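Local coordinates for YjeF-related protein (PDB 2R3B), which probably catalyses the ADP-dependent dehydration of (S)-NAD(P)H-hydrate, repairing this damaged form of NAD(P)H, as a homotetrameric member of the ribokinase-like superfamily, at residues L121-T126 with A150-S155; A190-Q195 with T211-G216; M228-T233 with D273-P278; G239-F244 with E253-A258. One frame throughout, in Å; residues are numbered along the deposited sequence.

Contact 1: L121-T126 with A150-S155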
loop_
_atom_site.group_PDB
_atom_site.type_symbol
_atom_site.label_atom_id
_atom_site.label_comp_id
_atom_site.label_asym_id
_atom_site.label_seq_id
_atom_site.Cartn_x
_atom_site.Cartn_y
_atom_site.Cartn_z
ATOM N N LEU B 121 8.598 -16.450 13.181
ATOM C CA LEU B 121 8.060 -16.732 14.519
ATOM C C LEU B 121 9.049 -16.378 15.614
ATOM O O LEU B 121 8.657 -16.051 16.753
ATOM C CB LEU B 121 7.662 -18.206 14.632
ATOM C CG LEU B 121 7.060 -18.681 15.946
ATOM C CD1 LEU B 121 5.658 -18.145 16.223
ATOM C CD2 LEU B 121 7.110 -20.221 15.926
ATOM N N GLY B 122 10.330 -16.462 15.307
ATOM C CA GLY B 122 11.340 -16.205 16.336
ATOM C C GLY B 122 11.488 -17.382 17.291
ATOM O O GLY B 122 11.006 -18.484 17.022
ATOM N N LEU B 123 12.146 -17.130 18.424
ATOM C CA LEU B 123 12.612 -18.211 19.294
ATOM C C LEU B 123 12.245 -17.973 20.751
ATOM O O LEU B 123 12.611 -18.773 21.609
ATOM C CB LEU B 123 14.128 -18.332 19.171
ATOM C CG LEU B 123 14.667 -18.756 17.801
ATOM C CD1 LEU B 123 16.159 -18.473 17.704
ATOM C CD2 LEU B 123 14.359 -20.237 17.449
ATOM N N ASP B 124 11.495 -16.906 21.036
ATOM C CA ASP B 124 11.261 -16.515 22.430
ATOM C C ASP B 124 10.163 -17.349 23.079
ATOM O O ASP B 124 9.647 -18.276 22.476
ATOM C CB ASP B 124 11.000 -15.002 22.547
ATOM C CG ASP B 124 9.620 -14.583 22.087
ATOM O OD1 ASP B 124 8.720 -15.426 21.845
ATOM O OD2 ASP B 124 9.428 -13.348 21.979
ATOM N N ALA B 125 9.815 -17.018 24.328
ATOM C CA ALA B 125 8.942 -17.864 25.135
ATOM C C ALA B 125 7.547 -17.929 24.560
ATOM O O ALA B 125 6.858 -18.948 24.686
ATOM C CB ALA B 125 8.885 -17.323 26.574
ATOM N N THR B 126 7.104 -16.825 23.967
ATOM C CA THR B 126 5.792 -16.823 23.334
ATOM C C THR B 126 5.778 -17.763 22.147
ATOM O O THR B 126 4.821 -18.496 21.966
ATOM C CB THR B 126 5.394 -15.420 22.874
ATOM O OG1 THR B 126 5.260 -14.571 24.023
ATOM C CG2 THR B 126 4.057 -15.458 22.102
ATOM N N ALA B 150 10.399 -22.547 13.763
ATOM C CA ALA B 150 9.565 -23.558 14.372
ATOM C C ALA B 150 10.283 -24.929 14.267
ATOM O O ALA B 150 10.127 -25.782 15.132
ATOM C CB ALA B 150 8.160 -23.596 13.740
ATOM N N ILE B 151 11.108 -25.112 13.242
ATOM C CA ILE B 151 11.897 -26.353 13.122
ATOM C C ILE B 151 12.961 -26.383 14.236
ATOM O O ILE B 151 13.140 -27.398 14.925
ATOM C CB ILE B 151 12.597 -26.472 11.758
ATOM C CG1 ILE B 151 11.575 -26.429 10.617
ATOM C CG2 ILE B 151 13.401 -27.817 11.665
ATOM C CD1 ILE B 151 12.180 -26.366 9.234
ATOM N N THR B 152 13.646 -25.267 14.412
ATOM C CA THR B 152 14.636 -25.130 15.471
ATOM C C THR B 152 14.029 -25.359 16.843
ATOM O O THR B 152 14.593 -26.098 17.659
ATOM C CB THR B 152 15.299 -23.771 15.414
ATOM O OG1 THR B 152 15.964 -23.627 14.161
ATOM C CG2 THR B 152 16.331 -23.587 16.546
ATOM N N LEU B 153 12.889 -24.733 17.126
ATOM C CA LEU B 153 12.200 -24.960 18.412
ATOM C C LEU B 153 11.731 -26.401 18.570
ATOM O O LEU B 153 11.753 -26.971 19.682
ATOM C CB LEU B 153 10.996 -24.027 18.539
ATOM C CG LEU B 153 11.317 -22.534 18.680
ATOM C CD1 LEU B 153 10.023 -21.713 18.785
ATOM C CD2 LEU B 153 12.275 -22.226 19.846
ATOM N N PHE B 154 11.269 -26.992 17.471
ATOM C CA PHE B 154 10.809 -28.371 17.480
ATOM C C PHE B 154 11.956 -29.295 17.889
ATOM O O PHE B 154 11.776 -30.185 18.712
ATOM C CB PHE B 154 10.229 -28.812 16.133
ATOM C CG PHE B 154 9.799 -30.247 16.124
ATOM C CD1 PHE B 154 10.705 -31.258 15.768
ATOM C CD2 PHE B 154 8.520 -30.616 16.518
ATOM C CE1 PHE B 154 10.324 -32.601 15.808
ATOM C CE2 PHE B 154 8.140 -31.970 16.547
ATOM C CZ PHE B 154 9.029 -32.955 16.195
ATOM N N SER B 155 13.123 -29.048 17.313
ATOM C CA SER B 155 14.286 -29.892 17.548
ATOM C C SER B 155 14.849 -29.691 18.957
ATOM O O SER B 155 15.276 -30.648 19.605
ATOM C CB SER B 155 15.353 -29.635 16.493
ATOM O OG SER B 155 16.082 -28.453 16.756
#

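Contact 2: A190-Q195 with T211-G216. With EDO (1,2-ethanediol), chain O.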
loop_
_atom_site.group_PDB
_atom_site.type_symbol
_atom_site.label_atom_id
_atom_site.label_comp_id
_atom_site.label_asym_id
_atom_site.label_seq_id
_atom_site.Cartn_x
_atom_site.Cartn_y
_atom_site.Cartn_z
ATOM N N ALA B 190 20.811 -41.191 0.785
ATOM C CA ALA B 190 20.495 -42.339 1.644
ATOM C C ALA B 190 20.281 -41.938 3.096
ATOM O O ALA B 190 19.338 -42.402 3.741
ATOM C CB ALA B 190 21.627 -43.362 1.566
ATOM N N ASN B 191 21.173 -41.099 3.611
ATOM C CA ASN B 191 21.087 -40.623 5.000
ATOM C C ASN B 191 19.867 -39.730 5.205
ATOM O O ASN B 191 19.124 -39.900 6.170
ATOM C CB ASN B 191 22.338 -39.844 5.397
ATOM C CG ASN B 191 23.565 -40.741 5.575
ATOM O OD1 ASN B 191 23.439 -41.947 5.720
ATOM N ND2 ASN B 191 24.751 -40.140 5.548
ATOM N N ASN B 192 19.658 -38.796 4.275
ATOM C CA ASN B 192 18.461 -37.943 4.295
ATOM C C ASN B 192 17.200 -38.774 4.313
ATOM O O ASN B 192 16.308 -38.549 5.117
ATOM C CB ASN B 192 18.428 -36.981 3.087
ATOM C CG ASN B 192 19.463 -35.872 3.169
ATOM O OD1 ASN B 192 20.035 -35.586 4.227
ATOM N ND2 ASN B 192 19.707 -35.234 2.032
ATOM N N GLN B 193 17.119 -39.772 3.453
ATOM C CA GLN B 193 15.936 -40.631 3.416
ATOM C C GLN B 193 15.724 -41.410 4.713
ATOM O O GLN B 193 14.587 -41.590 5.190
ATOM C CB GLN B 193 16.025 -41.598 2.238
ATOM C CG GLN B 193 14.799 -42.447 2.040
ATOM C CD GLN B 193 13.614 -41.659 1.548
ATOM O OE1 GLN B 193 12.677 -41.365 2.302
ATOM N NE2 GLN B 193 13.645 -41.305 0.289
ATOM N N ARG B 194 16.811 -41.895 5.284
ATOM C CA ARG B 194 16.714 -42.655 6.524
ATOM C C ARG B 194 16.164 -41.777 7.647
ATOM O O ARG B 194 15.380 -42.226 8.489
ATOM C CB ARG B 194 18.093 -43.167 6.902
ATOM C CG ARG B 194 18.087 -44.127 8.083
ATOM C CD ARG B 194 19.422 -44.877 8.223
ATOM N NE ARG B 194 19.887 -45.409 6.938
ATOM C CZ ARG B 194 20.944 -44.966 6.258
ATOM N NH1 ARG B 194 21.694 -43.977 6.725
ATOM N NH2 ARG B 194 21.257 -45.520 5.090
ATOM N N GLN B 195 16.591 -40.525 7.663
ATOM C CA GLN B 195 16.195 -39.613 8.733
ATOM C C GLN B 195 14.766 -39.117 8.491
ATOM O O GLN B 195 14.005 -38.912 9.443
ATOM C CB GLN B 195 17.197 -38.474 8.880
ATOM C CG GLN B 195 18.535 -38.877 9.463
ATOM C CD GLN B 195 18.374 -39.629 10.758
ATOM O OE1 GLN B 195 17.738 -39.139 11.696
ATOM N NE2 GLN B 195 18.912 -40.845 10.810
ATOM N N THR B 211 14.991 -30.852 -2.656
ATOM C CA THR B 211 14.682 -32.271 -2.691
ATOM C C THR B 211 13.615 -32.566 -1.670
ATOM O O THR B 211 13.679 -32.080 -0.529
ATOM C CB THR B 211 15.934 -33.135 -2.396
ATOM O OG1 THR B 211 17.042 -32.654 -3.178
ATOM C CG2 THR B 211 15.675 -34.621 -2.747
ATOM N N ILE B 212 12.619 -33.335 -2.078
ATOM C CA ILE B 212 11.524 -33.711 -1.184
ATOM C C ILE B 212 11.592 -35.202 -0.860
ATOM O O ILE B 212 11.455 -36.050 -1.759
ATOM C CB ILE B 212 10.146 -33.353 -1.774
ATOM C CG1 ILE B 212 10.106 -31.885 -2.226
ATOM C CG2 ILE B 212 9.009 -33.675 -0.784
ATOM C CD1 ILE B 212 8.948 -31.587 -3.109
ATOM N N PHE B 213 11.797 -35.490 0.420
ATOM C CA PHE B 213 11.823 -36.859 0.960
ATOM C C PHE B 213 10.496 -37.182 1.619
ATOM O O PHE B 213 9.949 -36.393 2.381
ATOM C CB PHE B 213 12.964 -37.014 1.961
ATOM C CG PHE B 213 14.302 -36.827 1.335
ATOM C CD1 PHE B 213 14.887 -37.874 0.642
ATOM C CD2 PHE B 213 14.946 -35.603 1.352
ATOM C CE1 PHE B 213 16.113 -37.692 0.016
ATOM C CE2 PHE B 213 16.167 -35.425 0.731
ATOM C CZ PHE B 213 16.746 -36.478 0.055
ATOM N N HIS B 214 10.010 -38.384 1.365
ATOM C CA HIS B 214 8.743 -38.843 1.904
ATOM C C HIS B 214 8.715 -40.382 1.796
ATOM O O HIS B 214 9.750 -41.013 1.560
ATOM C CB HIS B 214 7.620 -38.213 1.089
ATOM C CG HIS B 214 7.630 -38.612 -0.353
ATOM N ND1 HIS B 214 6.625 -39.373 -0.915
ATOM C CD2 HIS B 214 8.511 -38.358 -1.347
ATOM C CE1 HIS B 214 6.891 -39.575 -2.191
ATOM N NE2 HIS B 214 8.027 -38.967 -2.484
ATOM N N ALA B 215 7.537 -40.966 1.988
ATOM C CA ALA B 215 7.399 -42.434 2.004
ATOM C C ALA B 215 7.654 -43.096 0.655
ATOM O O ALA B 215 7.956 -44.287 0.610
ATOM C CB ALA B 215 6.044 -42.833 2.560
ATOM N N GLY B 216 7.586 -42.324 -0.421
ATOM C CA GLY B 216 7.815 -42.780 -1.797
ATOM C C GLY B 216 9.158 -42.356 -2.345
ATOM O O GLY B 216 10.047 -42.003 -1.573
HETATM C C1 EDO O . 5.044 -38.875 5.374
HETATM O O1 EDO O . 3.662 -39.144 5.136
HETATM C C2 EDO O . 5.771 -38.783 4.043
HETATM O O2 EDO O . 5.074 -39.648 3.118
#

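Contact 3: M228-T233 with D273-P278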
loop_
_atom_site.group_PDB
_atom_site.type_symbol
_atom_site.label_atom_id
_atom_site.label_comp_id
_atom_site.label_asym_id
_atom_site.label_seq_id
_atom_site.Cartn_x
_atom_site.Cartn_y
_atom_site.Cartn_z
HETATM N N MSE B 228 16.812 -15.376 -6.317
HETATM C CA MSE B 228 15.798 -15.648 -5.300
HETATM C C MSE B 228 16.402 -15.711 -3.903
HETATM O O MSE B 228 15.705 -15.954 -2.931
HETATM C CB MSE B 228 15.106 -16.979 -5.625
HETATM C CG MSE B 228 14.319 -16.970 -6.911
HETATM SE SE MSE B 228 13.802 -18.785 -7.456
HETATM C CE MSE B 228 12.552 -19.086 -5.983
ATOM N N ALA B 229 17.719 -15.511 -3.795
ATOM C CA ALA B 229 18.430 -15.617 -2.514
ATOM C C ALA B 229 18.264 -14.299 -1.745
ATOM O O ALA B 229 19.215 -13.524 -1.567
ATOM C CB ALA B 229 19.902 -15.919 -2.746
ATOM N N THR B 230 17.044 -14.060 -1.294
ATOM C CA THR B 230 16.729 -12.822 -0.636
ATOM C C THR B 230 15.686 -13.118 0.438
ATOM O O THR B 230 14.939 -14.101 0.352
ATOM C CB THR B 230 16.227 -11.741 -1.631
ATOM O OG1 THR B 230 16.053 -10.502 -0.926
ATOM C CG2 THR B 230 14.915 -12.115 -2.298
ATOM N N GLY B 231 15.662 -12.301 1.480
ATOM C CA GLY B 231 14.716 -12.552 2.581
ATOM C C GLY B 231 13.285 -12.584 2.110
ATOM O O GLY B 231 12.837 -11.660 1.433
ATOM N N GLY B 232 12.551 -13.634 2.496
ATOM C CA GLY B 232 11.134 -13.773 2.162
ATOM C C GLY B 232 10.851 -14.871 1.154
ATOM O O GLY B 232 9.720 -15.295 1.002
ATOM N N THR B 233 11.878 -15.292 0.413
ATOM C CA THR B 233 11.680 -16.378 -0.572
ATOM C C THR B 233 11.142 -17.628 0.090
ATOM O O THR B 233 10.229 -18.253 -0.412
ATOM C CB THR B 233 12.967 -16.652 -1.338
ATOM O OG1 THR B 233 13.280 -15.481 -2.099
ATOM C CG2 THR B 233 12.793 -17.840 -2.282
ATOM N N ASP B 273 14.930 -9.632 -13.804
ATOM C CA ASP B 273 15.121 -9.008 -12.475
ATOM C C ASP B 273 16.377 -9.556 -11.812
ATOM O O ASP B 273 16.502 -10.748 -11.604
ATOM C CB ASP B 273 13.939 -9.330 -11.541
ATOM C CG ASP B 273 12.624 -8.706 -11.959
ATOM O OD1 ASP B 273 12.548 -8.102 -13.065
ATOM O OD2 ASP B 273 11.634 -8.821 -11.157
ATOM N N TYR B 274 17.326 -8.682 -11.458
ATOM C CA TYR B 274 18.577 -9.126 -10.833
ATOM C C TYR B 274 18.311 -9.842 -9.494
ATOM O O TYR B 274 18.858 -10.914 -9.237
ATOM C CB TYR B 274 19.471 -7.929 -10.645
ATOM C CG TYR B 274 20.846 -8.242 -10.142
ATOM C CD1 TYR B 274 21.804 -8.772 -10.997
ATOM C CD2 TYR B 274 21.194 -8.023 -8.825
ATOM C CE1 TYR B 274 23.080 -9.090 -10.549
ATOM C CE2 TYR B 274 22.479 -8.300 -8.363
ATOM C CZ TYR B 274 23.432 -8.840 -9.253
ATOM O OH TYR B 274 24.691 -9.130 -8.780
ATOM N N VAL B 275 17.452 -9.245 -8.661
ATOM C CA VAL B 275 16.897 -9.895 -7.478
ATOM C C VAL B 275 15.395 -9.992 -7.718
ATOM O O VAL B 275 14.761 -9.041 -8.259
ATOM C CB VAL B 275 17.224 -9.161 -6.158
ATOM C CG1 VAL B 275 16.550 -7.836 -6.108
ATOM C CG2 VAL B 275 16.803 -9.994 -4.959
ATOM N N VAL B 276 14.846 -11.155 -7.337
ATOM C CA VAL B 276 13.438 -11.454 -7.510
ATOM C C VAL B 276 12.739 -11.188 -6.164
ATOM O O VAL B 276 12.923 -11.905 -5.202
ATOM C CB VAL B 276 13.206 -12.902 -7.912
ATOM C CG1 VAL B 276 11.699 -13.185 -8.024
ATOM C CG2 VAL B 276 13.947 -13.204 -9.277
ATOM N N LEU B 277 11.988 -10.115 -6.107
ATOM C CA LEU B 277 11.246 -9.766 -4.887
ATOM C C LEU B 277 10.259 -10.876 -4.621
ATOM O O LEU B 277 9.468 -11.229 -5.502
ATOM C CB LEU B 277 10.513 -8.446 -5.065
ATOM C CG LEU B 277 11.293 -7.142 -5.190
ATOM C CD1 LEU B 277 10.284 -5.992 -5.383
ATOM C CD2 LEU B 277 12.231 -6.898 -4.011
ATOM N N PRO B 278 10.293 -11.458 -3.414
ATOM C CA PRO B 278 9.393 -12.607 -3.182
ATOM C C PRO B 278 7.910 -12.353 -3.399
ATOM O O PRO B 278 7.160 -13.260 -3.827
ATOM C CB PRO B 278 9.665 -12.939 -1.721
ATOM C CG PRO B 278 11.030 -12.555 -1.509
ATOM C CD PRO B 278 11.175 -11.248 -2.263
HETATM O O HOH W 1 12.516 -14.643 -4.573
#

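Contact 4: G239-F244 with E253-A258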
loop_
_atom_site.group_PDB
_atom_site.type_symbol
_atom_site.label_atom_id
_atom_site.label_comp_id
_atom_site.label_asym_id
_atom_site.label_seq_id
_atom_site.Cartn_x
_atom_site.Cartn_y
_atom_site.Cartn_z
ATOM N N GLY B 239 3.967 -20.435 2.159
ATOM C CA GLY B 239 2.603 -20.050 1.891
ATOM C C GLY B 239 1.961 -20.721 0.691
ATOM O O GLY B 239 0.775 -21.042 0.711
ATOM N N ILE B 240 2.740 -20.896 -0.361
ATOM C CA ILE B 240 2.314 -21.653 -1.542
ATOM C C ILE B 240 2.039 -23.106 -1.189
ATOM O O ILE B 240 1.017 -23.674 -1.636
ATOM C CB ILE B 240 3.341 -21.590 -2.687
ATOM C CG1 ILE B 240 3.559 -20.151 -3.148
ATOM C CG2 ILE B 240 2.801 -22.397 -3.890
ATOM C CD1 ILE B 240 4.715 -19.897 -4.143
ATOM N N ILE B 241 2.932 -23.718 -0.406
ATOM C CA ILE B 241 2.726 -25.108 0.015
ATOM C C ILE B 241 1.405 -25.206 0.772
ATOM O O ILE B 241 0.547 -26.065 0.500
ATOM C CB ILE B 241 3.909 -25.663 0.849
ATOM C CG1 ILE B 241 5.164 -25.794 -0.042
ATOM C CG2 ILE B 241 3.508 -27.041 1.531
ATOM C CD1 ILE B 241 6.501 -26.053 0.766
ATOM N N ALA B 242 1.207 -24.294 1.704
ATOM C CA ALA B 242 -0.036 -24.307 2.500
ATOM C C ALA B 242 -1.297 -24.167 1.632
ATOM O O ALA B 242 -2.268 -24.897 1.800
ATOM C CB ALA B 242 0.048 -23.199 3.605
ATOM N N GLY B 243 -1.300 -23.208 0.703
ATOM C CA GLY B 243 -2.416 -23.003 -0.225
ATOM C C GLY B 243 -2.659 -24.203 -1.142
ATOM O O GLY B 243 -3.797 -24.529 -1.453
ATOM N N PHE B 244 -1.580 -24.863 -1.579
ATOM C CA PHE B 244 -1.727 -26.051 -2.389
ATOM C C PHE B 244 -2.368 -27.190 -1.610
ATOM O O PHE B 244 -3.301 -27.829 -2.103
ATOM C CB PHE B 244 -0.393 -26.486 -2.995
ATOM C CG PHE B 244 -0.134 -25.900 -4.351
ATOM C CD1 PHE B 244 -0.303 -24.528 -4.562
ATOM C CD2 PHE B 244 0.321 -26.682 -5.395
ATOM C CE1 PHE B 244 -0.080 -23.966 -5.828
ATOM C CE2 PHE B 244 0.557 -26.118 -6.667
ATOM C CZ PHE B 244 0.370 -24.766 -6.877
ATOM N N GLU B 253 2.738 -35.326 -4.030
ATOM C CA GLU B 253 2.872 -34.690 -5.331
ATOM C C GLU B 253 2.418 -33.223 -5.275
ATOM O O GLU B 253 2.943 -32.353 -5.982
ATOM C CB GLU B 253 2.039 -35.408 -6.380
ATOM C CG GLU B 253 2.704 -36.691 -6.939
ATOM C CD GLU B 253 2.595 -37.932 -6.043
ATOM O OE1 GLU B 253 1.881 -37.934 -5.006
ATOM O OE2 GLU B 253 3.247 -38.937 -6.408
ATOM N N THR B 254 1.421 -32.961 -4.436
ATOM C CA THR B 254 0.895 -31.603 -4.279
ATOM C C THR B 254 1.967 -30.675 -3.743
ATOM O O THR B 254 2.078 -29.565 -4.195
ATOM C CB THR B 254 -0.371 -31.619 -3.407
ATOM O OG1 THR B 254 -1.422 -32.274 -4.147
ATOM C CG2 THR B 254 -0.820 -30.204 -3.033
ATOM N N ILE B 255 2.748 -31.152 -2.787
ATOM C CA ILE B 255 3.835 -30.389 -2.198
ATOM C C ILE B 255 4.913 -30.155 -3.255
ATOM O O ILE B 255 5.424 -29.065 -3.387
ATOM C CB ILE B 255 4.410 -31.103 -0.936
ATOM C CG1 ILE B 255 3.335 -31.293 0.137
ATOM C CG2 ILE B 255 5.591 -30.296 -0.335
ATOM C CD1 ILE B 255 3.742 -32.159 1.289
ATOM N N ALA B 256 5.265 -31.196 -4.025
ATOM C CA ALA B 256 6.200 -31.052 -5.112
ATOM C C ALA B 256 5.758 -30.018 -6.151
ATOM O O ALA B 256 6.574 -29.276 -6.695
ATOM C CB ALA B 256 6.440 -32.425 -5.776
ATOM N N GLY B 257 4.464 -29.976 -6.455
ATOM C CA GLY B 257 3.916 -28.984 -7.384
ATOM C C GLY B 257 4.124 -27.542 -6.911
ATOM O O GLY B 257 4.464 -26.658 -7.706
ATOM N N ALA B 258 3.853 -27.306 -5.637
ATOM C CA ALA B 258 4.125 -26.030 -4.980
ATOM C C ALA B 258 5.594 -25.611 -5.096
ATOM O O ALA B 258 5.917 -24.473 -5.465
ATOM C CB ALA B 258 3.669 -26.102 -3.467
#

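Contact 1: L121-T126 with A150-S155
Leu123 and Leu153 meet through one methyl each: CD2 of Leu123 lies 3.7 Å from CD2 of Leu153, and the two branched ends pass each other at a slant. The same Leu123 methyl also reaches Thr152, with CD2 4.0 Å from Thr152 CG2, which places it in the notch between two successive side chains of helix 149-156. Its first torsion explains the reach: CG stands beside the backbone N (chi1 -65°) and swings the isobutyl group across to the helix, although the CB bond itself is not aimed there.

Leu153 works with both of its methyls. While CD2 meets Leu123, CD1 lies 3.8 Å from Gly122 O and 4.3 Å from Leu121 CD2. Leu121 points its CB at the helix, and its CD2 continues to Ala150 CB at 4.2 Å, so this methyl faces residues one helical turn apart. No hydrogen bond crosses between the segments; the polar Gly122 O, beside a leucine methyl, is bonded instead to Ser149 OG at the start of the same helix.

Farther along, Asp124 is the N-cap of helix 125-137, its OD1 accepting from Ala127 N. The glycine-containing turn entering this helix follows strand 114-117, a strand-turn-helix arrangement in the alpha/beta ribokinase-like fold, and Gly122 is a predicted contact of (6S)-NADPHX.

Contact 2: A190-Q195 with T211-G216
Helix-on-sheet packing of the alpha/beta kind brings helix 189-199 against strand 211-213, near one end of the mixed central sheet. Phe213 is the main contribution of the strand: its CB bond is directed at the helix, and its ring receives Asn192 over one face. Asn192 CB stands 3.8 Å from the ring centroid and 23° off the normal, which fits a CH-pi contact; the nearest ring atom is CZ, 3.5 Å from that CB, so the methylene sits toward the rim. The Asn192 amide is turned 70° from the ring plane and therefore does not stack on it. Its OD1 is directed elsewhere, taking a hydrogen bond from Trp176 NE1.

Gln193 approaches the same ring from the edge. With CG anti to the backbone N (chi1 -175°) and a bend at chi2, the chain curls back toward the strand and brings its amide beside Phe213 CD1 and His214 O. The amide is probably modelled the wrong way round, so whether N or O faces His214 O, and whether a hydrogen bond forms there, is left undecided. Past the strand, His214 points its CB bond away from the helix, and its NE2 is hydrogen-bonded to Glu217 O. The backbone N of Ala215 binds O2 of a 1,2-ethanediol at 3.0 Å, a molecule probably left from crystallisation.

Strand 211-213 is paired with strand 202-205 through Phe213 and Ile203, and with strand 219-220 through Ile212 and Phe219. On the helix side, Asn192 also touches Leu205 of strand 202-205 and Leu182, in the loop after helix 173-180.

Contact 3: M228-T233 with D273-P278
Pro278 lays its ring against the glycine turn 230-233, with CG 3.5 Å from both Gly232 C and Thr233 N. This turn is of type II and delivers the chain into helix 233-247, with Gly232 at the N-cap. It belongs to the glycine-rich loop that, in ribokinase-like enzymes, leads into the anion-binding helix start; Gly234 and Asp235, just beyond, are predicted to bind AMP and (6S)-NADPHX respectively. The proline ring also borders the turn at Gly231, where Pro278 CG is 3.6 Å from Gly231 O.

Thr230 extends the packing. With OG1 anti to the backbone N (chi1 -175°), its CG2 falls between the N and the carbonyl carbon and lies 3.8 Å from Pro278 CD and 3.5 Å from Val276 O. Its CB meets Val275 CG2 at 3.8 Å, the two side chains crossing at about a right angle. At the far end, the selenomethionine Met228 touches the side of Val276 through CG, its CB bond pointing away from the other segment.

Outside the two segments, Val276 bonds to Gly227 through the backbone, and a salt bridge from Asp273 OD2 to Lys280 NZ links the start of segment 273-278 to the first turn of helix 278-292. Another subunit also borders the contact, its Thr33 O accepting a hydrogen bond from Tyr274 OH. Between the loops, one water donates to Thr233 OG1 at 2.7 Å and to Val276 O at 2.8 Å, while Thr233 OG1 itself donates to Met228 O at 2.6 Å.

Contact 4: G239-F244 with E253-A258
Ala258 is the bump of this interface, a single methyl set into a hollow formed by Ile240, Ile241 and Phe244. Its CB lies 3.7 Å from both the CA and the CG1 of Ile241, and 3.8 Å from Ile240 CG2, so it seats against backbone as well as side chains. Phe244 closes the hollow with a ring face: Ala258 CB is 4.2 Å from the ring centroid, 26° off the normal, a CH-pi contact. A chi1 of -91°, away from the usual staggered values, goes with a ring whose face is turned to Ala258.

The backbone of Gly257 lies beside the same ring, with Phe244 CE2 3.8 Å from Gly257 C. The axes of the short segments 239-244 and 253-258 approach to 8.7 Å, and their N-to-C directions differ by 140°, a splayed antiparallel pairing of consecutive helices. These helices, 233-247 and 252-269, pack on the central sheet of the ribokinase-like fold, where Ile241 and Ile255 each touch strand 167-170.

A second bump, Thr254 CG2, meets Phe244 at its CB and carbonyl O rather than over the ring. This methyl, anti to its own backbone N, sits 3.6 Å from Phe244 O; Thr254 OG1 turns off to hydrogen-bond Lys249 O. Ile241 and Ile255 meet more loosely through their CG2 methyls, 4.3 Å apart.

In the fold
Contacts 2 and 4 are the two that touch: Ile212 CD1, on strand 211-213, lies 3.4 Å from Ala256 CA, so the strand packs on helix 252-269. Their centres are about 18 Å apart. Contact 4 lies within the chain excursion that contact 3 brings together, their nearest atoms about 7 Å apart; helix 233-247 starts at contact 3 and carries one side of contact 4. Contact 1 touches none of the others, its centre about 23 to 24 Å from theirs; the centres of contacts 2 and 3 are farther apart still, about 28 Å. Yet contacts 1 and 3 both border the predicted ligand site, through Gly122 in one and, adjoining the other, Gly234 and Asp235.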